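Local coordinates for flagellar hook protein FlgE (Caulobacter crescentus CB15, PDB 5AY6) that probably builds the flagellar hook, the curved tube that serves as a universal joint passing motor torque to the filament, at residues T110-N115 with T119-A124. Sequence-based numbering, arbitrary orientation.
Sequences TTTRIN and TTVNLA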
ATOM      1  N   THR A 110     -15.978  19.911  -8.684  1.00 18.47           N
ATOM      2  CA  THR A 110     -17.165  19.476  -9.419  1.00 22.08           C
ATOM      3  C   THR A 110     -16.869  18.776 -10.749  1.00 15.51           C
ATOM      4  O   THR A 110     -17.695  18.005 -11.241  1.00 14.24           O
ATOM      5  CB  THR A 110     -18.101  20.667  -9.700  1.00 18.62           C
ATOM      6  OG1 THR A 110     -17.358  21.724 -10.319  1.00 24.89           O
ATOM      7  CG2 THR A 110     -18.720  21.179  -8.403  1.00 22.34           C
ATOM      8  N   THR A 111     -15.707  19.050 -11.336  1.00 16.28           N
ATOM      9  CA  THR A 111     -15.373  18.495 -12.649  1.00 16.24           C
ATOM     10  C   THR A 111     -13.950  17.952 -12.754  1.00 20.03           C
ATOM     11  O   THR A 111     -13.125  18.131 -11.853  1.00 13.39           O
ATOM     12  CB  THR A 111     -15.537  19.552 -13.772  1.00 16.78           C
ATOM     13  OG1 THR A 111     -14.570  20.599 -13.601  1.00 15.32           O
ATOM     14  CG2 THR A 111     -16.940  20.141 -13.778  1.00 20.91           C
ATOM     15  N   THR A 112     -13.683  17.270 -13.865  1.00 17.45           N
ATOM     16  CA  THR A 112     -12.318  17.047 -14.325  1.00 20.91           C
ATOM     17  C   THR A 112     -12.248  17.355 -15.811  1.00 19.22           C
ATOM     18  O   THR A 112     -13.214  17.130 -16.545  1.00 19.03           O
ATOM     19  CB  THR A 112     -11.824  15.602 -14.086  1.00 19.55           C
ATOM     20  OG1 THR A 112     -10.462  15.491 -14.520  1.00 20.66           O
ATOM     21  CG2 THR A 112     -12.668  14.595 -14.862  1.00 18.28           C
ATOM     22  N   ARG A 113     -11.114  17.884 -16.256  1.00 18.42           N
ATOM     23  CA  ARG A 113     -10.871  18.006 -17.689  1.00 23.56           C
ATOM     24  C   ARG A 113     -10.654  16.609 -18.255  1.00 21.32           C
ATOM     25  O   ARG A 113     -10.163  15.726 -17.548  1.00 19.30           O
ATOM     26  CB  ARG A 113      -9.659  18.902 -17.975  1.00 23.03           C
ATOM     27  CG  ARG A 113      -9.851  20.357 -17.566  1.00 23.90           C
ATOM     28  CD  ARG A 113      -8.711  21.251 -18.060  1.00 25.07           C
ATOM     29  NE  ARG A 113      -7.471  21.059 -17.310  1.00 26.39           N
ATOM     30  CZ  ARG A 113      -6.370  21.786 -17.487  1.00 26.10           C
ATOM     31  NH1 ARG A 113      -6.356  22.758 -18.388  1.00 25.68           N
ATOM     32  NH2 ARG A 113      -5.283  21.547 -16.762  1.00 16.39           N
ATOM     33  N   ILE A 114     -11.032  16.397 -19.515  1.00 17.68           N
ATOM     34  CA  ILE A 114     -10.774  15.117 -20.168  1.00 20.33           C
ATOM     35  C   ILE A 114      -9.870  15.283 -21.390  1.00 18.52           C
ATOM     36  O   ILE A 114      -9.477  14.299 -22.017  1.00 20.87           O
ATOM     37  CB  ILE A 114     -12.082  14.413 -20.594  1.00 21.65           C
ATOM     38  CG1 ILE A 114     -12.867  15.281 -21.579  1.00 19.05           C
ATOM     39  CG2 ILE A 114     -12.926  14.077 -19.369  1.00 20.67           C
ATOM     40  CD1 ILE A 114     -14.163  14.648 -22.053  1.00 21.38           C
ATOM     41  N   ASN A 115      -9.546  16.527 -21.726  1.00 19.65           N
ATOM     42  CA  ASN A 115      -8.540  16.807 -22.750  1.00 20.78           C
ATOM     43  C   ASN A 115      -7.901  18.180 -22.531  1.00 24.96           C
ATOM     44  O   ASN A 115      -8.392  18.978 -21.732  1.00 21.15           O
ATOM     45  CB  ASN A 115      -9.144  16.706 -24.161  1.00 15.61           C
ATOM     46  CG  ASN A 115     -10.294  17.670 -24.388  1.00 18.06           C
ATOM     47  OD1 ASN A 115     -10.239  18.835 -23.998  1.00 23.64           O
ATOM     48  ND2 ASN A 115     -11.347  17.186 -25.043  1.00 20.82           N
ATOM     49  N   THR A 119     -12.301  20.460 -22.280  1.00 20.67           N
ATOM     50  CA  THR A 119     -13.594  19.803 -22.145  1.00 20.23           C
ATOM     51  C   THR A 119     -13.653  19.077 -20.804  1.00 22.74           C
ATOM     52  O   THR A 119     -12.676  18.451 -20.385  1.00 20.90           O
ATOM     53  CB  THR A 119     -13.841  18.807 -23.297  1.00 20.00           C
ATOM     54  OG1 THR A 119     -13.719  19.483 -24.556  1.00 25.13           O
ATOM     55  CG2 THR A 119     -15.226  18.200 -23.195  1.00 21.67           C
ATOM     56  N   THR A 120     -14.790  19.168 -20.121  1.00 23.69           N
ATOM     57  CA  THR A 120     -14.912  18.567 -18.798  1.00 17.49           C
ATOM     58  C   THR A 120     -16.068  17.580 -18.704  1.00 20.75           C
ATOM     59  O   THR A 120     -16.973  17.587 -19.536  1.00 21.32           O
ATOM     60  CB  THR A 120     -15.102  19.645 -17.695  1.00 25.77           C
ATOM     61  OG1 THR A 120     -16.301  20.396 -17.944  1.00 19.56           O
ATOM     62  CG2 THR A 120     -13.908  20.587 -17.644  1.00 19.26           C
ATOM     63  N   VAL A 121     -16.013  16.720 -17.689  1.00 19.10           N
ATOM     64  CA  VAL A 121     -17.173  15.939 -17.279  1.00 16.45           C
ATOM     65  C   VAL A 121     -17.418  16.188 -15.799  1.00 19.06           C
ATOM     66  O   VAL A 121     -16.517  16.631 -15.076  1.00 18.99           O
ATOM     67  CB  VAL A 121     -16.995  14.421 -17.539  1.00 19.60           C
ATOM     68  CG1 VAL A 121     -16.787  14.149 -19.024  1.00 19.78           C
ATOM     69  CG2 VAL A 121     -15.835  13.873 -16.723  1.00 25.95           C
ATOM     70  N   ASN A 122     -18.636  15.916 -15.348  1.00 12.48           N
ATOM     71  CA  ASN A 122     -18.973  16.103 -13.944  1.00 15.73           C
ATOM     72  C   ASN A 122     -18.531  14.922 -13.089  1.00 16.28           C
ATOM     73  O   ASN A 122     -18.817  13.768 -13.416  1.00 17.68           O
ATOM     74  CB  ASN A 122     -20.478  16.337 -13.790  1.00 21.33           C
ATOM     75  CG  ASN A 122     -20.932  17.629 -14.444  1.00 22.71           C
ATOM     76  OD1 ASN A 122     -20.152  18.575 -14.579  1.00 27.07           O
ATOM     77  ND2 ASN A 122     -22.191  17.674 -14.857  1.00 25.82           N
ATOM     78  N   LEU A 123     -17.835  15.220 -11.992  1.00 16.85           N
ATOM     79  CA  LEU A 123     -17.398  14.193 -11.051  1.00 13.46           C
ATOM     80  C   LEU A 123     -18.572  13.357 -10.541  1.00 18.65           C
ATOM     81  O   LEU A 123     -18.423  12.163 -10.273  1.00 18.15           O
ATOM     82  CB  LEU A 123     -16.661  14.821  -9.861  1.00 13.88           C
ATOM     83  CG  LEU A 123     -15.368  15.593 -10.129  1.00 14.84           C
ATOM     84  CD1 LEU A 123     -14.752  16.043  -8.813  1.00 17.72           C
ATOM     85  CD2 LEU A 123     -14.376  14.753 -10.923  1.00 17.32           C
ATOM     86  N   ALA A 124     -19.737  13.988 -10.412  1.00 19.39           N
ATOM     87  CA  ALA A 124     -20.938  13.297  -9.951  1.00 18.95           C
ATOM     88  C   ALA A 124     -21.377  12.210 -10.937  1.00 22.21           C
ATOM     89  O   ALA A 124     -21.893  11.166 -10.536  1.00 18.50           O
ATOM     90  CB  ALA A 124     -22.066  14.293  -9.723  1.00 22.18           C
TER
HETATM   91  O   HOH W   1     -20.023  16.795 -10.388  1.00 19.15           O
HETATM   92  O   HOH W   2     -13.884  18.277 -26.871  1.00 28.54           O
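Thr112 and Val121 form the central antiparallel hydrogen-bonded pair of a short beta hairpin, with Thr112 N to Val121 O and Val121 N to Thr112 O both at 3.1 Å, while Ile114 N gives a further bond to Thr119 O. At the open end, Leu123 N reaches Thr110 O at 2.9 Å from above the carbonyl plane, and a water bridges the same oxygen to Ala124 N. Thr112 and Val121 lie side by side on one face, their CG2 methyls 3.7 Å apart. Ile114 crosses Val121 at about a right angle: CG1, set between its own backbone N and carbonyl carbon (chi1 60°), packs on Thr119 O, and CG2 meets Val121 CG1 at 3.9 Å. Leu123 lies against the backbone of Thr110 and Thr111. On the opposite face, Thr120 CG2 packs against Arg113 CG at 4.1 Å. Near the turn, the amide oxygen of Asn115 accepts Thr119 N, OD1 to N 3.1 Å, with the donor 37° out of the amide plane. An alanine at Asn115 would probably leave Thr119 N without this acceptor and allow the connecting turn to move more freely. The hairpin belongs to the FlgE third domain, near one end of the elongated fragment. Ile114 and Val121 turn onto Tyr48 of strand 45-53 and onto Asp40, and Leu123 touches Leu92 of strand 92-99. Arg113 is salt-bridged to Asp98 of that strand, while Thr120 is hydrogen-bonded to Ser41, so both hairpin strands are tied to the five-stranded antiparallel sheet or its loops.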